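Side-chain contacts in acyl-CoA dehydrogenase domain protein Tcur3483 (Thermomonospora curvata, PDB 6WY9), which probably acts as an FAD-dependent oxidoreductase of the acyl-CoA dehydrogenase family, working on CH-CH groups of its substrates: residues Arg63-Met68 with Gly104-Phe109; Phe169-Ser174 with Ile187-Arg192; Ile220-Val223 with Val227-Ala230; Arg271-Trp276 with Glu306-Leu311; Thr332-Thr337 with Val389-Val394. All blocks are in the same frame, centred on the assembly; numbering follows the deposited sequence. Where two conformers were deposited one is given.

Interaction 1 of 5, residues Arg63-Met68 with Gly104-Phe109; sequences REVVKM and GLPFPF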
# COMPACT_ATOMS: atom_id res chain seq x y z
N ARG A 63 -24.60 10.66 30.88
CA ARG A 63 -24.45 11.54 32.04
C ARG A 63 -24.49 10.75 33.33
O ARG A 63 -23.83 11.11 34.31
CB ARG A 63 -25.54 12.62 32.06
CG ARG A 63 -25.59 13.50 30.84
CD ARG A 63 -24.27 14.20 30.65
NE ARG A 63 -23.84 14.91 31.86
CZ ARG A 63 -23.94 16.23 32.02
NH1 ARG A 63 -24.45 16.98 31.05
NH2 ARG A 63 -23.52 16.78 33.15
N GLU A 64 -25.30 9.69 33.36
CA GLU A 64 -25.36 8.79 34.51
C GLU A 64 -23.99 8.22 34.85
O GLU A 64 -23.58 8.19 36.02
CB GLU A 64 -26.34 7.67 34.20
CG GLU A 64 -26.99 7.04 35.39
CD GLU A 64 -27.91 5.91 34.98
OE1 GLU A 64 -27.61 4.74 35.31
OE2 GLU A 64 -28.91 6.21 34.29
N VAL A 65 -23.27 7.73 33.83
CA VAL A 65 -21.91 7.24 34.05
C VAL A 65 -21.00 8.37 34.51
O VAL A 65 -20.33 8.27 35.53
CB VAL A 65 -21.37 6.56 32.78
CG1 VAL A 65 -20.00 5.93 33.04
CG2 VAL A 65 -22.35 5.53 32.26
N VAL A 66 -20.97 9.47 33.74
CA VAL A 66 -20.05 10.57 34.04
C VAL A 66 -20.19 10.99 35.49
O VAL A 66 -19.20 11.13 36.22
CB VAL A 66 -20.29 11.77 33.09
CG1 VAL A 66 -19.50 13.00 33.57
CG2 VAL A 66 -19.91 11.41 31.64
N LYS A 67 -21.43 11.19 35.95
CA LYS A 67 -21.65 11.62 37.32
C LYS A 67 -21.15 10.58 38.31
O LYS A 67 -20.59 10.94 39.36
CB LYS A 67 -23.13 11.92 37.57
CG LYS A 67 -23.42 12.36 39.00
CD LYS A 67 -22.32 13.30 39.47
CE LYS A 67 -22.61 13.93 40.83
NZ LYS A 67 -21.33 14.38 41.51
N MET A 68 -21.32 9.30 38.01
CA MET A 68 -20.77 8.27 38.89
C MET A 68 -19.25 8.36 38.94
O MET A 68 -18.66 8.46 40.03
CB MET A 68 -21.22 6.88 38.44
CG MET A 68 -22.52 6.45 39.09
SD MET A 68 -22.92 4.71 38.84
CE MET A 68 -23.41 4.71 37.12
N GLY A 104 -16.35 -1.08 28.29
CA GLY A 104 -17.47 -0.57 27.53
C GLY A 104 -17.96 0.79 28.00
O GLY A 104 -18.96 1.28 27.47
N LEU A 105 -17.32 1.36 28.89
CA LEU A 105 -17.99 2.55 29.38
C LEU A 105 -17.52 3.78 28.61
O LEU A 105 -16.39 3.81 28.11
CB LEU A 105 -17.73 2.73 30.87
CG LEU A 105 -18.22 1.58 31.76
CD1 LEU A 105 -17.98 1.86 33.25
CD2 LEU A 105 -19.69 1.25 31.50
N PRO A 106 -18.38 4.76 28.46
CA PRO A 106 -17.96 6.02 27.86
C PRO A 106 -17.31 6.89 28.93
O PRO A 106 -17.71 6.88 30.09
CB PRO A 106 -19.27 6.63 27.36
CG PRO A 106 -20.27 6.14 28.36
CD PRO A 106 -19.84 4.72 28.71
N PHE A 107 -16.27 7.62 28.52
CA PHE A 107 -15.54 8.53 29.39
C PHE A 107 -15.62 9.94 28.80
O PHE A 107 -15.57 10.08 27.58
CB PHE A 107 -14.08 8.09 29.50
CG PHE A 107 -13.29 8.86 30.52
CD1 PHE A 107 -12.70 10.06 30.19
CD2 PHE A 107 -13.07 8.33 31.78
CE1 PHE A 107 -11.95 10.76 31.10
CE2 PHE A 107 -12.33 9.03 32.71
CZ PHE A 107 -11.76 10.25 32.37
N PRO A 108 -15.78 10.98 29.62
CA PRO A 108 -15.93 12.33 29.05
C PRO A 108 -14.59 12.93 28.63
O PRO A 108 -14.13 13.94 29.20
CB PRO A 108 -16.58 13.10 30.20
CG PRO A 108 -16.02 12.46 31.42
CD PRO A 108 -15.89 10.99 31.10
N PHE A 109 -13.94 12.30 27.64
CA PHE A 109 -12.62 12.74 27.20
C PHE A 109 -12.63 14.22 26.84
O PHE A 109 -11.84 15.02 27.34
CB PHE A 109 -12.16 11.93 25.97
CG PHE A 109 -11.74 10.50 26.25
CD1 PHE A 109 -10.46 10.21 26.69
CD2 PHE A 109 -12.60 9.44 25.99
CE1 PHE A 109 -10.08 8.89 26.92
CE2 PHE A 109 -12.22 8.13 26.20
CZ PHE A 109 -10.96 7.85 26.67

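Interaction 2 of 5, residues Phe169-Ser174 with Ile187-Arg192; sequences FVIDGS and IWLACR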
# COMPACT_ATOMS: atom_id res chain seq x y z
N PHE A 169 -23.18 39.01 24.03
CA PHE A 169 -23.02 38.67 22.63
C PHE A 169 -24.32 38.06 22.13
O PHE A 169 -25.00 37.33 22.87
CB PHE A 169 -21.87 37.69 22.41
CG PHE A 169 -20.56 38.36 22.19
CD1 PHE A 169 -20.30 38.99 20.98
CD2 PHE A 169 -19.59 38.38 23.18
CE1 PHE A 169 -19.10 39.61 20.76
CE2 PHE A 169 -18.37 39.02 22.96
CZ PHE A 169 -18.13 39.63 21.74
N VAL A 170 -24.68 38.38 20.88
CA VAL A 170 -25.84 37.81 20.20
C VAL A 170 -25.30 36.89 19.12
O VAL A 170 -24.55 37.33 18.24
CB VAL A 170 -26.76 38.90 19.62
CG1 VAL A 170 -28.05 38.29 19.07
CG2 VAL A 170 -27.08 39.93 20.66
N ILE A 171 -25.67 35.61 19.20
CA ILE A 171 -25.05 34.56 18.40
C ILE A 171 -26.07 34.03 17.40
O ILE A 171 -27.18 33.64 17.78
CB ILE A 171 -24.51 33.43 19.30
CG1 ILE A 171 -23.51 33.95 20.33
CG2 ILE A 171 -23.87 32.29 18.48
CD1 ILE A 171 -23.12 32.90 21.37
N ASP A 172 -25.68 34.02 16.13
CA ASP A 172 -26.52 33.53 15.05
C ASP A 172 -25.70 32.64 14.15
O ASP A 172 -24.69 33.09 13.59
CB ASP A 172 -27.12 34.68 14.24
CG ASP A 172 -28.13 35.47 15.02
OD1 ASP A 172 -29.22 34.92 15.30
OD2 ASP A 172 -27.83 36.64 15.38
N GLY A 173 -26.14 31.40 13.99
CA GLY A 173 -25.51 30.50 13.04
C GLY A 173 -25.94 29.08 13.35
O GLY A 173 -26.97 28.86 13.99
N SER A 174 -25.12 28.14 12.91
CA SER A 174 -25.38 26.73 13.16
C SER A 174 -24.06 25.98 13.07
O SER A 174 -23.09 26.46 12.48
CB SER A 174 -26.36 26.17 12.14
OG SER A 174 -25.65 26.00 10.93
N ILE A 187 -21.88 24.38 25.14
CA ILE A 187 -21.17 24.28 23.87
C ILE A 187 -19.92 25.15 23.94
O ILE A 187 -19.98 26.32 24.34
CB ILE A 187 -22.06 24.70 22.68
CG1 ILE A 187 -23.45 24.07 22.80
CG2 ILE A 187 -21.42 24.28 21.36
CD1 ILE A 187 -23.49 22.52 22.64
N TRP A 188 -18.79 24.57 23.56
CA TRP A 188 -17.55 25.32 23.34
C TRP A 188 -17.61 25.80 21.90
O TRP A 188 -17.31 25.05 20.98
CB TRP A 188 -16.38 24.40 23.61
CG TRP A 188 -15.02 24.84 23.29
CD1 TRP A 188 -14.37 24.67 22.11
CD2 TRP A 188 -14.07 25.41 24.21
NE1 TRP A 188 -13.06 25.12 22.22
CE2 TRP A 188 -12.86 25.59 23.50
CE3 TRP A 188 -14.13 25.81 25.55
CZ2 TRP A 188 -11.73 26.15 24.08
CZ3 TRP A 188 -13.00 26.36 26.13
CH2 TRP A 188 -11.82 26.53 25.39
N LEU A 189 -18.04 27.06 21.70
CA LEU A 189 -18.52 27.50 20.39
C LEU A 189 -17.54 28.47 19.74
O LEU A 189 -17.25 29.55 20.29
CB LEU A 189 -19.90 28.14 20.50
CG LEU A 189 -20.57 28.47 19.17
CD1 LEU A 189 -20.99 27.18 18.44
CD2 LEU A 189 -21.76 29.38 19.41
N ALA A 190 -17.08 28.11 18.53
CA ALA A 190 -16.22 28.96 17.71
C ALA A 190 -17.09 29.88 16.86
O ALA A 190 -17.88 29.39 16.06
CB ALA A 190 -15.30 28.11 16.84
N CYS A 191 -16.94 31.20 17.05
CA CYS A 191 -17.77 32.21 16.40
C CYS A 191 -16.90 33.27 15.72
O CYS A 191 -15.81 33.59 16.19
CB CYS A 191 -18.70 32.98 17.39
SG CYS A 191 -19.75 32.02 18.49
N ARG A 192 -17.45 33.84 14.65
CA ARG A 192 -16.88 35.03 14.00
C ARG A 192 -17.27 36.29 14.77
O ARG A 192 -18.44 36.69 14.78
CB ARG A 192 -17.36 35.12 12.55
CG ARG A 192 -16.92 36.40 11.79
CD ARG A 192 -15.52 36.26 11.23
NE ARG A 192 -15.31 34.91 10.72
CZ ARG A 192 -14.13 34.31 10.55
NH1 ARG A 192 -14.09 33.05 10.14
NH2 ARG A 192 -12.99 34.95 10.81

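Interaction 3 of 5, residues Ile220-Val223 with Val227-Ala230; sequences IQTV and VVTA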
# COMPACT_ATOMS: atom_id res chain seq x y z
N ILE A 220 -28.31 13.30 14.10
CA ILE A 220 -27.71 12.73 12.89
C ILE A 220 -27.19 11.34 13.25
O ILE A 220 -26.30 11.22 14.10
CB ILE A 220 -26.54 13.60 12.36
CG1 ILE A 220 -26.97 15.03 11.98
CG2 ILE A 220 -25.87 12.90 11.20
CD1 ILE A 220 -25.73 15.93 11.66
N GLN A 221 -27.70 10.29 12.60
CA GLN A 221 -27.26 8.92 12.86
C GLN A 221 -26.11 8.57 11.93
O GLN A 221 -26.19 8.83 10.72
CB GLN A 221 -28.40 7.91 12.67
CG GLN A 221 -28.02 6.51 13.10
CD GLN A 221 -29.07 5.87 14.00
OE1 GLN A 221 -30.28 5.98 13.76
NE2 GLN A 221 -28.61 5.20 15.06
N THR A 222 -25.07 7.96 12.48
CA THR A 222 -23.91 7.60 11.67
C THR A 222 -23.92 6.11 11.35
O THR A 222 -24.51 5.29 12.06
CB THR A 222 -22.59 7.95 12.36
OG1 THR A 222 -22.44 7.06 13.47
CG2 THR A 222 -22.64 9.44 12.83
N VAL A 223 -23.21 5.77 10.29
CA VAL A 223 -23.16 4.38 9.88
C VAL A 223 -22.53 3.50 10.97
O VAL A 223 -22.82 2.30 11.07
CB VAL A 223 -22.40 4.28 8.55
CG1 VAL A 223 -20.91 4.66 8.74
CG2 VAL A 223 -22.57 2.84 7.97
N VAL A 227 -25.01 8.59 17.38
CA VAL A 227 -25.85 9.74 17.07
C VAL A 227 -25.06 10.99 17.44
O VAL A 227 -24.64 11.14 18.59
CB VAL A 227 -27.19 9.68 17.82
CG1 VAL A 227 -28.02 10.91 17.51
CG2 VAL A 227 -27.97 8.40 17.43
N VAL A 228 -24.81 11.86 16.46
CA VAL A 228 -24.30 13.20 16.75
C VAL A 228 -25.43 14.17 16.40
O VAL A 228 -26.59 13.75 16.32
CB VAL A 228 -22.97 13.47 16.00
CG1 VAL A 228 -21.89 12.46 16.49
CG2 VAL A 228 -23.15 13.35 14.49
N THR A 229 -25.16 15.47 16.22
CA THR A 229 -26.24 16.44 16.04
C THR A 229 -25.83 17.53 15.06
O THR A 229 -24.66 17.68 14.71
CB THR A 229 -26.66 17.13 17.36
OG1 THR A 229 -25.63 18.04 17.77
CG2 THR A 229 -26.89 16.10 18.47
N ALA A 230 -26.83 18.26 14.60
CA ALA A 230 -26.64 19.63 14.15
C ALA A 230 -27.14 20.51 15.29
O ALA A 230 -28.07 20.14 16.00
CB ALA A 230 -27.41 19.91 12.85

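Interaction 4 of 5, residues Arg271-Trp276 with Glu306-Leu311; sequences RMIRLW and EAMRLL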
# COMPACT_ATOMS: atom_id res chain seq x y z
N ARG A 271 -7.30 0.49 22.52
CA ARG A 271 -8.41 -0.43 22.35
C ARG A 271 -8.17 -1.40 21.19
O ARG A 271 -8.50 -2.59 21.28
CB ARG A 271 -9.70 0.37 22.12
CG ARG A 271 -10.88 -0.54 21.98
CD ARG A 271 -12.21 0.13 22.21
NE ARG A 271 -13.24 -0.88 22.09
CZ ARG A 271 -14.51 -0.65 21.80
NH1 ARG A 271 -14.93 0.59 21.61
NH2 ARG A 271 -15.35 -1.67 21.70
N MET A 272 -7.62 -0.92 20.08
CA MET A 272 -7.32 -1.83 18.97
C MET A 272 -6.23 -2.85 19.32
O MET A 272 -6.22 -3.98 18.79
CB MET A 272 -6.90 -1.05 17.71
CG MET A 272 -8.01 -0.15 17.17
SD MET A 272 -9.54 -1.05 16.88
CE MET A 272 -9.03 -2.47 15.88
N ILE A 273 -5.29 -2.47 20.17
CA ILE A 273 -4.29 -3.43 20.63
C ILE A 273 -4.96 -4.56 21.41
O ILE A 273 -4.70 -5.75 21.19
CB ILE A 273 -3.21 -2.72 21.47
CG1 ILE A 273 -2.33 -1.86 20.56
CG2 ILE A 273 -2.33 -3.75 22.23
CD1 ILE A 273 -1.34 -0.94 21.32
N ARG A 274 -5.87 -4.19 22.32
CA ARG A 274 -6.61 -5.21 23.08
C ARG A 274 -7.41 -6.15 22.17
O ARG A 274 -7.47 -7.37 22.40
CB ARG A 274 -7.54 -4.55 24.10
CG ARG A 274 -6.84 -3.75 25.20
CD ARG A 274 -5.75 -4.56 25.88
NE ARG A 274 -5.41 -4.08 27.22
CZ ARG A 274 -6.02 -4.46 28.34
NH1 ARG A 274 -7.04 -5.31 28.30
NH2 ARG A 274 -5.63 -3.97 29.50
N LEU A 275 -8.10 -5.58 21.18
CA LEU A 275 -8.88 -6.39 20.26
C LEU A 275 -7.98 -7.31 19.43
O LEU A 275 -8.34 -8.45 19.17
CB LEU A 275 -9.72 -5.47 19.36
CG LEU A 275 -10.92 -4.92 20.14
CD1 LEU A 275 -11.66 -3.75 19.41
CD2 LEU A 275 -11.93 -6.04 20.54
N TRP A 276 -6.82 -6.81 18.98
CA TRP A 276 -5.83 -7.66 18.31
C TRP A 276 -5.46 -8.85 19.19
O TRP A 276 -5.49 -10.00 18.75
CB TRP A 276 -4.59 -6.82 17.95
CG TRP A 276 -3.46 -7.60 17.27
CD1 TRP A 276 -3.19 -7.64 15.92
CD2 TRP A 276 -2.44 -8.38 17.90
NE1 TRP A 276 -2.08 -8.43 15.68
CE2 TRP A 276 -1.60 -8.90 16.87
CE3 TRP A 276 -2.17 -8.72 19.23
CZ2 TRP A 276 -0.51 -9.72 17.13
CZ3 TRP A 276 -1.08 -9.55 19.49
CH2 TRP A 276 -0.27 -10.05 18.43
N GLU A 306 2.83 -1.73 17.10
CA GLU A 306 3.96 -1.37 17.94
C GLU A 306 4.44 0.05 17.64
O GLU A 306 4.65 0.84 18.55
CB GLU A 306 5.13 -2.35 17.80
CG GLU A 306 6.30 -1.84 18.60
CD GLU A 306 7.53 -2.73 18.53
OE1 GLU A 306 7.38 -3.96 18.63
OE2 GLU A 306 8.64 -2.17 18.37
N ALA A 307 4.62 0.39 16.36
CA ALA A 307 5.05 1.75 16.02
C ALA A 307 4.03 2.78 16.53
O ALA A 307 4.41 3.79 17.12
CB ALA A 307 5.24 1.90 14.50
N MET A 308 2.73 2.50 16.33
CA MET A 308 1.68 3.43 16.77
C MET A 308 1.75 3.68 18.26
O MET A 308 1.70 4.83 18.72
CB MET A 308 0.29 2.86 16.41
CG MET A 308 -0.89 3.71 17.02
SD MET A 308 -2.39 2.70 17.12
CE MET A 308 -2.05 1.72 18.59
N ARG A 309 1.86 2.62 19.05
CA ARG A 309 1.77 2.84 20.48
C ARG A 309 3.00 3.58 20.98
O ARG A 309 2.92 4.39 21.91
CB ARG A 309 1.59 1.50 21.18
CG ARG A 309 2.87 0.69 21.34
CD ARG A 309 2.61 -0.74 21.90
NE ARG A 309 2.01 -0.71 23.23
CZ ARG A 309 1.44 -1.75 23.84
NH1 ARG A 309 0.93 -1.62 25.05
NH2 ARG A 309 1.38 -2.93 23.24
N LEU A 310 4.16 3.32 20.35
CA LEU A 310 5.37 4.01 20.77
C LEU A 310 5.34 5.48 20.33
O LEU A 310 5.73 6.37 21.10
CB LEU A 310 6.59 3.29 20.20
CG LEU A 310 6.93 1.95 20.84
CD1 LEU A 310 7.98 1.24 20.01
CD2 LEU A 310 7.42 2.15 22.23
N LEU A 311 4.86 5.74 19.12
CA LEU A 311 4.72 7.13 18.70
C LEU A 311 3.71 7.87 19.58
O LEU A 311 3.97 8.99 20.03
CB LEU A 311 4.31 7.17 17.24
CG LEU A 311 5.38 6.73 16.23
CD1 LEU A 311 4.72 6.70 14.86
CD2 LEU A 311 6.56 7.73 16.27

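Interaction 5 of 5, residues Thr332-Thr337 with Val389-Val394; sequences TKAYGT and VLRDMV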
# COMPACT_ATOMS: atom_id res chain seq x y z
N THR A 332 1.90 11.70 13.74
CA THR A 332 1.43 10.65 14.65
C THR A 332 -0.06 10.43 14.51
O THR A 332 -0.52 9.29 14.53
CB THR A 332 1.73 11.03 16.09
OG1 THR A 332 3.13 11.20 16.26
CG2 THR A 332 1.22 9.89 17.05
N LYS A 333 -0.84 11.51 14.42
CA LYS A 333 -2.29 11.33 14.27
C LYS A 333 -2.62 10.69 12.93
O LYS A 333 -3.47 9.79 12.84
CB LYS A 333 -2.98 12.69 14.45
CG LYS A 333 -4.51 12.70 14.48
CD LYS A 333 -5.09 12.59 13.07
CE LYS A 333 -6.60 12.92 13.05
NZ LYS A 333 -7.18 12.71 11.67
N ALA A 334 -1.98 11.12 11.84
CA ALA A 334 -2.36 10.50 10.57
C ALA A 334 -1.95 9.02 10.55
O ALA A 334 -2.72 8.15 10.11
CB ALA A 334 -1.76 11.26 9.38
N TYR A 335 -0.74 8.72 11.02
CA TYR A 335 -0.30 7.32 11.06
C TYR A 335 -1.23 6.48 11.95
O TYR A 335 -1.69 5.40 11.54
CB TYR A 335 1.15 7.22 11.57
CG TYR A 335 1.53 5.75 11.74
CD1 TYR A 335 1.69 4.95 10.60
CD2 TYR A 335 1.62 5.16 13.01
CE1 TYR A 335 2.00 3.58 10.74
CE2 TYR A 335 1.92 3.80 13.15
CZ TYR A 335 2.09 3.01 12.01
OH TYR A 335 2.37 1.65 12.15
N GLY A 336 -1.55 6.98 13.15
CA GLY A 336 -2.33 6.17 14.08
C GLY A 336 -3.74 5.89 13.57
O GLY A 336 -4.18 4.73 13.54
N THR A 337 -4.44 6.93 13.10
CA THR A 337 -5.81 6.72 12.59
C THR A 337 -5.83 5.83 11.33
O THR A 337 -6.75 5.00 11.16
CB THR A 337 -6.52 8.07 12.34
OG1 THR A 337 -5.79 8.85 11.38
CG2 THR A 337 -6.63 8.86 13.65
N VAL A 389 -4.38 17.40 5.16
CA VAL A 389 -3.83 18.66 5.65
C VAL A 389 -2.70 18.38 6.63
O VAL A 389 -1.70 19.11 6.68
CB VAL A 389 -4.97 19.48 6.26
CG1 VAL A 389 -4.44 20.73 7.00
CG2 VAL A 389 -5.93 19.87 5.13
N LEU A 390 -2.84 17.31 7.42
CA LEU A 390 -1.76 16.94 8.32
C LEU A 390 -0.49 16.58 7.54
O LEU A 390 0.61 16.97 7.91
CB LEU A 390 -2.23 15.79 9.22
CG LEU A 390 -3.36 16.24 10.16
CD1 LEU A 390 -3.70 15.07 11.11
CD2 LEU A 390 -3.05 17.46 10.96
N ARG A 391 -0.65 15.86 6.41
CA ARG A 391 0.52 15.57 5.56
C ARG A 391 1.12 16.85 4.96
O ARG A 391 2.35 16.98 4.88
CB ARG A 391 0.13 14.56 4.45
CG ARG A 391 -0.06 13.12 4.96
CD ARG A 391 -0.25 12.10 3.77
NE ARG A 391 -0.02 10.73 4.21
CZ ARG A 391 -0.92 10.01 4.89
NH1 ARG A 391 -2.12 10.52 5.20
NH2 ARG A 391 -0.61 8.79 5.28
N ASP A 392 0.28 17.80 4.53
CA ASP A 392 0.79 19.11 4.09
C ASP A 392 1.67 19.72 5.17
O ASP A 392 2.72 20.30 4.88
CB ASP A 392 -0.32 20.12 3.82
CG ASP A 392 -1.22 19.77 2.62
OD1 ASP A 392 -0.93 18.85 1.85
OD2 ASP A 392 -2.25 20.47 2.50
N MET A 393 1.18 19.70 6.41
CA MET A 393 1.89 20.32 7.52
C MET A 393 3.18 19.57 7.83
O MET A 393 4.19 20.19 8.17
CB MET A 393 0.99 20.37 8.75
CG MET A 393 -0.09 21.43 8.70
SD MET A 393 -1.29 21.27 10.06
CE MET A 393 -2.25 22.73 9.58
N VAL A 394 3.15 18.23 7.76
CA VAL A 394 4.39 17.45 7.92
C VAL A 394 5.45 17.94 6.94
O VAL A 394 6.60 18.18 7.32
CB VAL A 394 4.13 15.94 7.76
CG1 VAL A 394 5.51 15.12 7.66
CG2 VAL A 394 3.28 15.41 8.92

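Interaction 1 of 5, residues Arg63-Met68 with Gly104-Phe109
The carbonyl oxygen of P106 is buried against a methyl group instead of a donor: P106 O lies 3.9 Å from V65 CG1, and no hydrogen-bonding partner reaches it anywhere in the model. The oxygen belongs to the proline-rich connection G104-F109, which leaves helix 90-103 through a Schellman motif at G104 and passes across helix 62-71 in the N-terminal helical domain. V65 meets this connection with both branches. With chi1 at -175°, CG1 sits anti to the backbone N and lies against the carbonyl oxygen, with L105 CB at 4.5 Å, while CG2 lies by the ring of P106, 4.4 Å from its CD. Its neighbour V66 and P108 reach toward each other tip to tip, V66 CG2 resting 4.0 Å from P108 CB and V66 CG1 4.1 Å from P108 CG. F62, on the same helix, adds its side chain to both prolines. P108 is held in an inverse gamma turn, closed by F109 N on F107 O at 2.8 Å, and occupies the N-cap position of helix 109-122. F107 starts away from helix 62-71, and its ring meets F97 edge-to-face. No hydrogen bond joins the two segments. Prolines bring no N-H to this surface, which suits a loop laid on valine methyls, and the buried P106 oxygen probably carries a desolvation cost.

Interaction 2 of 5, residues Phe169-Ser174 with Ile187-Arg192
I171 CG2 is the hub of the contact, 3.7 Å from L189 CD2 and 4.1 Å from C191 SG. I171 and L189 reach toward each other tip to tip between the two sheets, and the thiol of C191, two residues further along the same strand, comes to the same methyl. The torsions explain the choice of branch: I171 has chi1 -57°, which leaves CG2 opposite the backbone N, whereas in L189 chi1 (-172°) places CG anti to the backbone N and chi2 (70°) then turns CD2 to the isoleucine methyl. The CA atoms of I171 and C191 remain 7.9 Å apart, and no hydrogen bond joins the two segments. In the next shell, V208 of strand 203-209 touches both I171 and L189, Y233 of strand 227-239 lies on L189, and A162 of strand 161-164 meets C191. Strand 168-176 is fixed in its antiparallel sheet by backbone bonds of I171 with V236 and of V170 with V163, and its K175 NZ is hydrogen-bonded to A190 O of strand 186-192. The L189 side chain lies about 8 Å from the flavin cofactor. The contact thus joins the two sheets of the beta-domain in the middle of the chain. Its three side chains are buried and meet through methyls and sulfur, making their part of the junction purely van der Waals, while the K175-A190 bond adds a directional tie nearby.

Interaction 3 of 5, residues Ile220-Val223 with Val227-Ala230
I220 and V228 are paired across the hairpin of strands 215-221 and 227-239, a hydrogen-bonded antiparallel pair with the side chains next to each other on one face of the sheet. I220 CB lies 4.0 Å from V228 CG2, and the rest of the isoleucine runs on along the opposing strand, CD1 coming 3.7 Å from T229 O and 4.5 Å from A230 CB. On the face of Q221 and V227 the pair is non-hydrogen-bonded: the glutamine, bent at chi2 (131°), crosses the valine obliquely and brings NE2 to 4.0 Å from V227 CG2. Backbone bonds tie the I220-V228 pair twice, I220 N to V228 O at 2.8 Å and V228 N to I220 O at 2.9 Å. V227 CA adds a CA-H...O contact to I220 O at 3.3 Å. Cutting I220 back to an alanine is likely to leave T229 O and A230 CB without the methyl that lies beside them. V228 also touches the flavin, while Q221 and V223 form backbone hydrogen bonds with a neighbouring subunit. The two backbone bonds therefore fix the pairing of the strands, and I220 and V228 add carbon contacts beside them.

Interaction 4 of 5, residues Arg271-Trp276 with Glu306-Leu311
I273 joins two helices of the all-helical C-terminal domain, 263-286 and 292-321, by pushing its end between M308 and R309. Along helix 263-286, R271 has its NH2 hydrogen-bonded to Q369 OE1, and the end of M272 leads away and packs on V343 and L373. I273 then makes the crossing, ahead of the poorly ordered R274, which pairs with D98 of helix 90-103, and of W276, whose NE1 is hydrogen-bonded to L298 O. I273 CD1 lies 3.9 Å from M308 CE, the two side chains sliding past each other in opposite directions, with M308 bent at chi3 (78°) to bring its methyl to the isoleucine. R309 is crossed at about a right angle. It leaves the helix with CG between the backbone N and the carbonyl carbon (chi1 79°) and bends again at chi3 (-62°), which folds the chain round the isoleucine methyl. Without the isoleucine's outer carbons, as in an alanine here, the guanidinium face would probably lose its apolar support and the M308 methyl would be freer to turn. I273 CD1 is 3.8 Å from R309 CB and sits 3.7 Å above one face of the guanidinium, offset to its rim, and I273 CG2 lies 3.9 Å from R309 NH2.

Interaction 5 of 5, residues Thr332-Thr337 with Val389-Val394
Helix segments 332-337 and 389-394 cross at -138° with their axes 9.8 Å apart, and the CA atoms of A334 and L390 come within 6.8 Å. Both belong to the C-terminal helical domain of the acyl-CoA dehydrogenase fold, where V389 touches the flavin cofactor. L390 sets its CD1 across the aliphatic stem of K333 at about a right angle, tightly, at 3.5 Å from K333 CD. The lysine leaves with CG anti to the backbone N and bends at chi2 (-78°), which carries its chain past the leucine to a buried ammonium; NZ is gripped by the carbonyls of N380, A383 and G385 and by OD1 of N387. These four oxygens are more than its three N-H groups can serve singly, which implies some sharing at the end of a chain whose middle is covered by a methyl. R391 brings NH1 to 4.3 Å from A334 CB, which lies obliquely to the guanidinium. Its charge is shared, as NH2 forms a salt bridge with E338 and NE one with an acidic side chain of a neighbouring subunit. Within helix 326-350, K333 O takes two donors from opposite faces of its plane: T337 N at 3.0 Å and T337 OG1 at 2.9 Å, the hydroxyl tilted 25° from the carbonyl plane.

Interactions 1, 2 and 5 are buried, while 3 and 4 are only partly so. Interactions 2 and 3 share the antiparallel sheet through neighbouring strands 168-176 and 227-239; interaction 2 joins it to the mixed sheet by side-chain contacts, whereas interaction 3 lies within it and uses backbone bonds. Interactions 4 and 5 touch each other: Y335 packs on A307, M308 and L311, linking consecutive helices 292-321 and 326-350. Interaction 1 lies in the N-terminal helical region and touches none of the others. Charged groups enter only the two C-terminal contacts, whereas V228 and V389 bring interactions 3 and 5 directly to the cofactor.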